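Local structure of hypothetical protein Atu2684 (Agrobacterium tumefaciens, 2AXO) at residues L148-S153 / I163-G168; K171-V176 / V206-M211; A235-T240 / V251-L256. The protein is of unknown function but belongs to the DUF1223 family of the thioredoxin clan and carries a disulfide, consistent with a possible redox role. All coordinates share one frame; numbering follows the deposited sequence.

The three contacts follow one another in sequence, each joining the two strands of one beta hairpin. Contacts 2 and 3, centres about 9 Å apart, share a four-stranded antiparallel sheet in which strands 172-186 and 232-241 are neighbours; V175 O lies 2.7 Å from L237 N, a probable hydrogen bond. Contact 1, in a three-stranded sheet, is centred about 8 Å from contact 3 and 13 Å from contact 2. The two sheets pack face to face as a beta sandwich, I165 CD1 3.4 Å from V174 CG2, and a probable V150 N-V251 O hydrogen bond joins them at one edge. This sandwich flanks the mixed sheet of strands 45-50, 74-79, 117-120 and 124-127, probably the thioredoxin-like part.

Contact 1: L148-S153 / I163-G168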
loop_
_atom_site.group_PDB
_atom_site.type_symbol
_atom_site.label_atom_id
_atom_site.label_comp_id
_atom_site.label_asym_id
_atom_site.label_seq_id
_atom_site.Cartn_x
_atom_site.Cartn_y
_atom_site.Cartn_z
ATOM N N LEU A 148 -12.186 -16.040 20.866
ATOM C CA LEU A 148 -12.836 -16.901 19.889
ATOM C C LEU A 148 -13.987 -17.646 20.582
ATOM O O LEU A 148 -13.831 -18.785 21.020
ATOM C CB LEU A 148 -11.805 -17.884 19.326
ATOM C CG LEU A 148 -10.553 -17.195 18.759
ATOM C CD1 LEU A 148 -9.576 -18.234 18.232
ATOM C CD2 LEU A 148 -10.961 -16.236 17.639
ATOM N N ASN A 149 -15.143 -16.990 20.661
ATOM C CA ASN A 149 -16.320 -17.541 21.336
ATOM C C ASN A 149 -17.170 -18.536 20.556
ATOM O O ASN A 149 -17.978 -19.258 21.144
ATOM C CB ASN A 149 -17.214 -16.395 21.801
ATOM C CG ASN A 149 -16.560 -15.544 22.860
ATOM O OD1 ASN A 149 -16.959 -14.406 23.084
ATOM N ND2 ASN A 149 -15.557 -16.099 23.533
ATOM N N VAL A 150 -17.002 -18.577 19.241
ATOM C CA VAL A 150 -17.776 -19.494 18.410
ATOM C C VAL A 150 -16.914 -20.670 17.984
ATOM O O VAL A 150 -15.859 -20.491 17.380
ATOM C CB VAL A 150 -18.299 -18.789 17.144
ATOM C CG1 VAL A 150 -19.187 -19.734 16.352
ATOM C CG2 VAL A 150 -19.058 -17.528 17.524
ATOM N N PRO A 151 -17.356 -21.900 18.289
ATOM C CA PRO A 151 -16.565 -23.063 17.903
ATOM C C PRO A 151 -16.511 -23.259 16.391
ATOM O O PRO A 151 -17.516 -23.112 15.694
ATOM C CB PRO A 151 -17.263 -24.215 18.629
ATOM C CG PRO A 151 -18.681 -23.763 18.705
ATOM C CD PRO A 151 -18.566 -22.297 19.031
ATOM N N VAL A 152 -15.313 -23.555 15.895
ATOM C CA VAL A 152 -15.094 -23.794 14.474
ATOM C C VAL A 152 -14.214 -25.029 14.374
ATOM O O VAL A 152 -13.183 -25.123 15.046
ATOM C CB VAL A 152 -14.373 -22.605 13.783
ATOM C CG1 VAL A 152 -14.161 -22.923 12.307
ATOM C CG2 VAL A 152 -15.197 -21.334 13.924
ATOM N N SER A 153 -14.640 -25.982 13.554
ATOM C CA SER A 153 -13.908 -27.232 13.352
ATOM C C SER A 153 -13.734 -27.462 11.860
ATOM O O SER A 153 -14.580 -27.067 11.064
ATOM C CB SER A 153 -14.685 -28.419 13.935
ATOM O OG SER A 153 -14.909 -28.273 15.329
ATOM N N ILE A 163 -16.265 -27.984 7.100
ATOM C CA ILE A 163 -16.097 -26.947 8.105
ATOM C C ILE A 163 -17.361 -26.893 8.942
ATOM O O ILE A 163 -18.451 -26.679 8.413
ATOM C CB ILE A 163 -15.897 -25.571 7.466
ATOM C CG1 ILE A 163 -14.635 -25.579 6.604
ATOM C CG2 ILE A 163 -15.824 -24.497 8.551
ATOM C CD1 ILE A 163 -14.402 -24.273 5.860
ATOM N N ASP A 164 -17.204 -27.096 10.243
ATOM C CA ASP A 164 -18.319 -27.075 11.183
ATOM C C ASP A 164 -18.266 -25.825 12.053
ATOM O O ASP A 164 -17.265 -25.567 12.724
ATOM C CB ASP A 164 -18.273 -28.319 12.073
ATOM C CG ASP A 164 -19.242 -29.389 11.627
ATOM O OD1 ASP A 164 -19.332 -29.649 10.406
ATOM O OD2 ASP A 164 -19.913 -29.980 12.501
ATOM N N ILE A 165 -19.351 -25.057 12.041
ATOM C CA ILE A 165 -19.438 -23.828 12.819
ATOM C C ILE A 165 -20.553 -23.929 13.851
ATOM O O ILE A 165 -21.648 -24.403 13.547
ATOM C CB ILE A 165 -19.731 -22.627 11.915
ATOM C CG1 ILE A 165 -18.758 -22.625 10.733
ATOM C CG2 ILE A 165 -19.602 -21.335 12.712
ATOM C CD1 ILE A 165 -19.045 -21.562 9.725
ATOM N N GLY A 166 -20.269 -23.474 15.066
ATOM C CA GLY A 166 -21.255 -23.527 16.131
ATOM C C GLY A 166 -22.212 -22.352 16.180
ATOM O O GLY A 166 -22.172 -21.457 15.334
ATOM N N ALA A 167 -23.075 -22.354 17.191
ATOM C CA ALA A 167 -24.066 -21.299 17.367
ATOM C C ALA A 167 -23.492 -20.020 17.967
ATOM O O ALA A 167 -22.522 -20.044 18.731
ATOM C CB ALA A 167 -25.217 -21.811 18.238
ATOM N N GLY A 168 -24.118 -18.901 17.618
ATOM C CA GLY A 168 -23.689 -17.610 18.114
ATOM C C GLY A 168 -24.685 -16.536 17.727
ATOM O O GLY A 168 -25.835 -16.836 17.410
HETATM O O HOH W 1 -21.144 -18.576 20.763
HETATM O O HOH W 2 -17.343 -27.164 15.715
#
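V150 CG1 packs on I165 CG2 at 4.0 Å in an antiparallel beta hairpin whose register is set by V152 facing I165 as a non-hydrogen-bonded pair. A chi1 of -176° turns this valine methyl toward the isoleucine, and the two side chains cross obliquely. The same methyl is 3.6 Å from G166 O, a carbonyl that also accepts a hydrogen bond from the indole NE1 of W212. V150 and I165 both rest on L238, while V152 and I163 both rest on V236, so this tightly packed face is the inner side of a beta sandwich whose opposing layer includes strand 232-241.

The other face is looser and more open to solvent. P151 CG lies 3.6 Å from G166 CA. Further along, the side chains of S153 and D164 meet only at CB, 4.0 Å apart. The carboxylate of D164 leads away from S153, and its OD1 is hydrogen-bonded to T218 OG1.

Between the two faces the backbones are joined by G166 N to P151 O and by the reciprocal bonds of S153 and D164, all with N-H...O angles of 157° or more. Beyond the G166-P151 bond, where direct backbone bonding between the segments ends, a water donates to N149 O at 3.3 Å and to A167 O at 2.9 Å.

Contact 2: K171-V176 / V206-M211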
loop_
_atom_site.group_PDB
_atom_site.type_symbol
_atom_site.label_atom_id
_atom_site.label_comp_id
_atom_site.label_asym_id
_atom_site.label_seq_id
_atom_site.Cartn_x
_atom_site.Cartn_y
_atom_site.Cartn_z
ATOM N N LYS A 171 -23.702 -11.679 12.340
ATOM C CA LYS A 171 -23.402 -12.205 11.019
ATOM C C LYS A 171 -21.905 -12.152 10.757
ATOM O O LYS A 171 -21.218 -11.233 11.197
ATOM C CB LYS A 171 -24.158 -11.417 9.941
ATOM C CG LYS A 171 -25.645 -11.739 9.887
ATOM C CD LYS A 171 -26.326 -11.115 8.683
ATOM C CE LYS A 171 -26.492 -9.614 8.839
ATOM N NZ LYS A 171 -27.471 -9.263 9.903
ATOM N N ALA A 172 -21.395 -13.149 10.053
ATOM C CA ALA A 172 -19.972 -13.177 9.761
ATOM C C ALA A 172 -19.712 -14.006 8.524
ATOM O O ALA A 172 -20.480 -14.910 8.201
ATOM C CB ALA A 172 -19.206 -13.759 10.949
ATOM N N ASP A 173 -18.633 -13.697 7.821
ATOM C CA ASP A 173 -18.303 -14.470 6.644
ATOM C C ASP A 173 -17.450 -15.634 7.076
ATOM O O ASP A 173 -16.715 -15.548 8.056
ATOM C CB ASP A 173 -17.500 -13.652 5.631
ATOM C CG ASP A 173 -18.322 -12.581 4.958
ATOM O OD1 ASP A 173 -19.502 -12.835 4.654
ATOM O OD2 ASP A 173 -17.767 -11.490 4.727
ATOM N N VAL A 174 -17.571 -16.734 6.351
ATOM C CA VAL A 174 -16.747 -17.889 6.626
ATOM C C VAL A 174 -15.584 -17.696 5.658
ATOM O O VAL A 174 -15.708 -17.958 4.464
ATOM C CB VAL A 174 -17.492 -19.199 6.319
ATOM C CG1 VAL A 174 -16.569 -20.387 6.554
ATOM C CG2 VAL A 174 -18.728 -19.304 7.211
ATOM N N VAL A 175 -14.464 -17.207 6.181
ATOM C CA VAL A 175 -13.279 -16.935 5.370
ATOM C C VAL A 175 -12.225 -18.040 5.469
ATOM O O VAL A 175 -11.903 -18.503 6.561
ATOM C CB VAL A 175 -12.625 -15.594 5.801
ATOM C CG1 VAL A 175 -11.406 -15.288 4.931
ATOM C CG2 VAL A 175 -13.645 -14.467 5.712
ATOM N N VAL A 176 -11.691 -18.456 4.327
ATOM C CA VAL A 176 -10.657 -19.482 4.315
ATOM C C VAL A 176 -9.391 -18.899 3.715
ATOM O O VAL A 176 -9.400 -18.386 2.590
ATOM C CB VAL A 176 -11.063 -20.721 3.489
ATOM C CG1 VAL A 176 -9.929 -21.748 3.499
ATOM C CG2 VAL A 176 -12.332 -21.335 4.053
ATOM N N VAL A 206 -7.169 -16.176 -0.383
ATOM C CA VAL A 206 -8.181 -15.983 0.650
ATOM C C VAL A 206 -9.539 -15.925 -0.042
ATOM O O VAL A 206 -9.695 -15.220 -1.037
ATOM C CB VAL A 206 -7.966 -14.644 1.404
ATOM C CG1 VAL A 206 -9.038 -14.467 2.467
ATOM C CG2 VAL A 206 -6.573 -14.603 2.026
ATOM N N GLN A 207 -10.518 -16.663 0.469
ATOM C CA GLN A 207 -11.846 -16.655 -0.133
ATOM C C GLN A 207 -12.947 -16.866 0.890
ATOM O O GLN A 207 -12.759 -17.541 1.908
ATOM C CB GLN A 207 -11.953 -17.728 -1.221
ATOM C CG GLN A 207 -11.694 -19.137 -0.732
ATOM C CD GLN A 207 -11.748 -20.162 -1.851
ATOM O OE1 GLN A 207 -11.184 -19.954 -2.927
ATOM N NE2 GLN A 207 -12.408 -21.282 -1.596
ATOM N N THR A 208 -14.096 -16.267 0.613
ATOM C CA THR A 208 -15.256 -16.384 1.478
ATOM C C THR A 208 -16.082 -17.536 0.936
ATOM O O THR A 208 -16.488 -17.521 -0.225
ATOM C CB THR A 208 -16.076 -15.094 1.459
ATOM O OG1 THR A 208 -15.261 -14.014 1.928
ATOM C CG2 THR A 208 -17.299 -15.227 2.349
ATOM N N VAL A 209 -16.335 -18.532 1.777
ATOM C CA VAL A 209 -17.065 -19.716 1.346
ATOM C C VAL A 209 -18.524 -19.778 1.782
ATOM O O VAL A 209 -19.247 -20.714 1.436
ATOM C CB VAL A 209 -16.315 -20.972 1.825
ATOM C CG1 VAL A 209 -17.010 -22.227 1.348
ATOM C CG2 VAL A 209 -14.887 -20.932 1.301
ATOM N N GLY A 210 -18.967 -18.771 2.522
ATOM C CA GLY A 210 -20.346 -18.763 2.970
ATOM C C GLY A 210 -20.582 -17.691 4.010
ATOM O O GLY A 210 -19.664 -16.962 4.385
HETATM N N MSE A 211 -21.821 -17.597 4.471
HETATM C CA MSE A 211 -22.182 -16.610 5.473
HETATM C C MSE A 211 -22.786 -17.296 6.688
HETATM O O MSE A 211 -23.605 -18.203 6.560
HETATM C CB MSE A 211 -23.189 -15.625 4.885
HETATM C CG MSE A 211 -23.754 -14.642 5.883
HETATM SE SE MSE A 211 -25.016 -13.470 5.018
HETATM C CE MSE A 211 -26.303 -14.811 4.484
#
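V175 lays its CG1 methyl against CG1 of V206, 3.5 Å away, the two side chains meeting at a slant. The trans chi1 of both valines brings these methyls together over the face that carries T208. On that face T208 divides its two branches between neighbours: OG1 approaches V175 CG2 at 4.1 Å, while its CG2 methyl comes within 3.6 Å of the D173 CB methylene. D173 therefore meets the threonine through carbon, and its carboxylate makes no polar bond to T208.

The opposite face is mainly aliphatic between V176 and V209, with Q207 the polar residue there, its OE1 weakly hydrogen-bonded to K228 NZ. V176 CG2 touches V209 CG2 at 3.8 Å; V176 packs further on I163, and V209 on V219 and L221 of strand 217-221, which ties this edge of the four-stranded sheet to the three-stranded one.

The backbone ladder is antiparallel but irregular. V176 and Q207 exchange a regular pair of bonds, V176 N to Q207 O at 2.8 Å being nearly straight (171°). Toward the G210 end, V174 is matched by two residues: V209 N donates to V174 O, whereas V174 N donates to G210 O at 2.9 Å from 37° above the carbonyl plane. V209 and G210 facing the single V174 make a beta bulge, with which the V209 psi of -1° is consistent, and G210 brings no side chain to the spot where V174 CG2 lies 3.8 Å from G210 O. Such chemistry implies that backbone bonds set the register here, while the side chains add van der Waals contacts, mostly carbon to carbon, and no polar bond between them.

Contact 3: A235-T240 / V251-L256; sequences AVLLQT and VGASIL
A235 meets I255 at the start of the contact as a non-hydrogen-bonded antiparallel pair, its CB 4.0 Å from I255 CG1. Both residues also pack on V74 of strand 74-79, so this face of the sheet looks toward the neighbouring mixed sheet.

V236 and S254 form a hydrogen-bonded pair. V236 N donates to S254 O over a short 2.6 Å, and S254 N returns a longer bond to V236 O, lying in the carbonyl plane. The isopropyl group of V236 stands on the opposite face, against V152, while S254 OG is taken up by S154 OG of strand 152-156.

L237 is back on the face of A235. Its CD2 reaches A253 CB at 4.0 Å, and both residues touch V45 of strand 45-50; A253 CB also lies 3.5 Å from V236 O.

With L238 the ladder changes step. L238 N donates to G252 O at 2.9 Å, yet L238 O accepts from V251 N, so V251 and G252 together face one residue. That pairing defines a beta bulge, and the V251 psi of -4° is consistent with it. V251 CG2 occupies the position between backbone N and carbonyl carbon (chi1 -58° for CG1), which sets that methyl 3.7 Å from L238 CD2.

Q239 points away from 251-256; OE1 bonds R100 NH2, and NE2 bonds Y104 OH and A248 O, earlier on the partner strand. T240 then closes the segment, its CG2 meeting V251 CG1 at 4.2 Å, roughly at right angles, and its OG1 bonded to A249 O. Nearly antiparallel strands (171°), paired bonds and a bulge near the turn end identify a bulged beta hairpin, whose strand 247-257 is one edge of the four-stranded antiparallel sheet and whose two faces meet the sheets on either side.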
loop_
_atom_site.group_PDB
_atom_site.type_symbol
_atom_site.label_atom_id
_atom_site.label_comp_id
_atom_site.label_asym_id
_atom_site.label_seq_id
_atom_site.Cartn_x
_atom_site.Cartn_y
_atom_site.Cartn_z
ATOM N N ALA A 235 -6.710 -21.803 7.128
ATOM C CA ALA A 235 -7.231 -21.319 8.386
ATOM C C ALA A 235 -8.644 -20.872 8.074
ATOM O O ALA A 235 -8.869 -20.206 7.066
ATOM C CB ALA A 235 -6.400 -20.138 8.880
ATOM N N VAL A 236 -9.594 -21.277 8.907
ATOM C CA VAL A 236 -10.980 -20.869 8.727
ATOM C C VAL A 236 -11.175 -19.741 9.721
ATOM O O VAL A 236 -10.930 -19.910 10.915
ATOM C CB VAL A 236 -11.973 -22.004 9.063
ATOM C CG1 VAL A 236 -13.406 -21.472 9.007
ATOM C CG2 VAL A 236 -11.808 -23.158 8.071
ATOM N N LEU A 237 -11.596 -18.585 9.229
ATOM C CA LEU A 237 -11.802 -17.435 10.089
ATOM C C LEU A 237 -13.263 -17.015 10.024
ATOM O O LEU A 237 -13.765 -16.692 8.948
ATOM C CB LEU A 237 -10.911 -16.270 9.639
ATOM C CG LEU A 237 -9.406 -16.544 9.506
ATOM C CD1 LEU A 237 -8.702 -15.313 8.957
ATOM C CD2 LEU A 237 -8.814 -16.936 10.865
ATOM N N LEU A 238 -13.959 -17.050 11.159
ATOM C CA LEU A 238 -15.358 -16.622 11.174
ATOM C C LEU A 238 -15.234 -15.135 11.469
ATOM O O LEU A 238 -15.167 -14.718 12.628
ATOM C CB LEU A 238 -16.138 -17.334 12.280
ATOM C CG LEU A 238 -17.657 -17.096 12.286
ATOM C CD1 LEU A 238 -18.279 -17.570 10.974
ATOM C CD2 LEU A 238 -18.261 -17.841 13.460
ATOM N N GLN A 239 -15.214 -14.339 10.405
ATOM C CA GLN A 239 -14.992 -12.912 10.533
ATOM C C GLN A 239 -16.136 -11.952 10.243
ATOM O O GLN A 239 -16.773 -12.006 9.192
ATOM C CB GLN A 239 -13.763 -12.556 9.680
ATOM C CG GLN A 239 -13.282 -11.120 9.772
ATOM C CD GLN A 239 -11.845 -10.960 9.300
ATOM O OE1 GLN A 239 -11.406 -11.613 8.343
ATOM N NE2 GLN A 239 -11.110 -10.072 9.956
ATOM N N THR A 240 -16.383 -11.066 11.203
ATOM C CA THR A 240 -17.420 -10.055 11.068
ATOM C C THR A 240 -16.832 -8.909 10.252
ATOM O O THR A 240 -15.631 -8.869 9.992
ATOM C CB THR A 240 -17.845 -9.497 12.440
ATOM O OG1 THR A 240 -16.744 -8.801 13.047
ATOM C CG2 THR A 240 -18.287 -10.623 13.352
ATOM N N VAL A 251 -14.538 -13.942 15.400
ATOM C CA VAL A 251 -15.145 -14.547 16.587
ATOM C C VAL A 251 -14.958 -16.055 16.718
ATOM O O VAL A 251 -15.363 -16.656 17.721
ATOM C CB VAL A 251 -16.656 -14.224 16.648
ATOM C CG1 VAL A 251 -16.863 -12.715 16.663
ATOM C CG2 VAL A 251 -17.373 -14.843 15.471
ATOM N N GLY A 252 -14.334 -16.661 15.713
ATOM C CA GLY A 252 -14.090 -18.093 15.732
ATOM C C GLY A 252 -13.012 -18.402 14.719
ATOM O O GLY A 252 -12.883 -17.690 13.723
ATOM N N ALA A 253 -12.227 -19.448 14.957
ATOM C CA ALA A 253 -11.171 -19.785 14.017
ATOM C C ALA A 253 -10.658 -21.202 14.189
ATOM O O ALA A 253 -10.739 -21.787 15.272
ATOM C CB ALA A 253 -10.015 -18.800 14.149
ATOM N N SER A 254 -10.113 -21.738 13.107
ATOM C CA SER A 254 -9.586 -23.085 13.105
ATOM C C SER A 254 -8.552 -23.243 12.008
ATOM O O SER A 254 -8.582 -22.533 11.002
ATOM C CB SER A 254 -10.724 -24.081 12.876
ATOM O OG SER A 254 -10.235 -25.396 12.663
ATOM N N ILE A 255 -7.626 -24.170 12.216
ATOM C CA ILE A 255 -6.622 -24.451 11.210
ATOM C C ILE A 255 -6.708 -25.916 10.840
ATOM O O ILE A 255 -6.913 -26.776 11.690
ATOM C CB ILE A 255 -5.188 -24.154 11.691
ATOM C CG1 ILE A 255 -4.937 -22.643 11.663
ATOM C CG2 ILE A 255 -4.174 -24.872 10.783
ATOM C CD1 ILE A 255 -3.519 -22.238 12.019
ATOM N N LEU A 256 -6.585 -26.181 9.550
ATOM C CA LEU A 256 -6.610 -27.534 9.036
ATOM C C LEU A 256 -5.306 -27.689 8.274
ATOM O O LEU A 256 -5.060 -26.957 7.315
ATOM C CB LEU A 256 -7.795 -27.729 8.082
ATOM C CG LEU A 256 -7.861 -29.088 7.378
ATOM C CD1 LEU A 256 -7.874 -30.199 8.421
ATOM C CD2 LEU A 256 -9.109 -29.170 6.505
#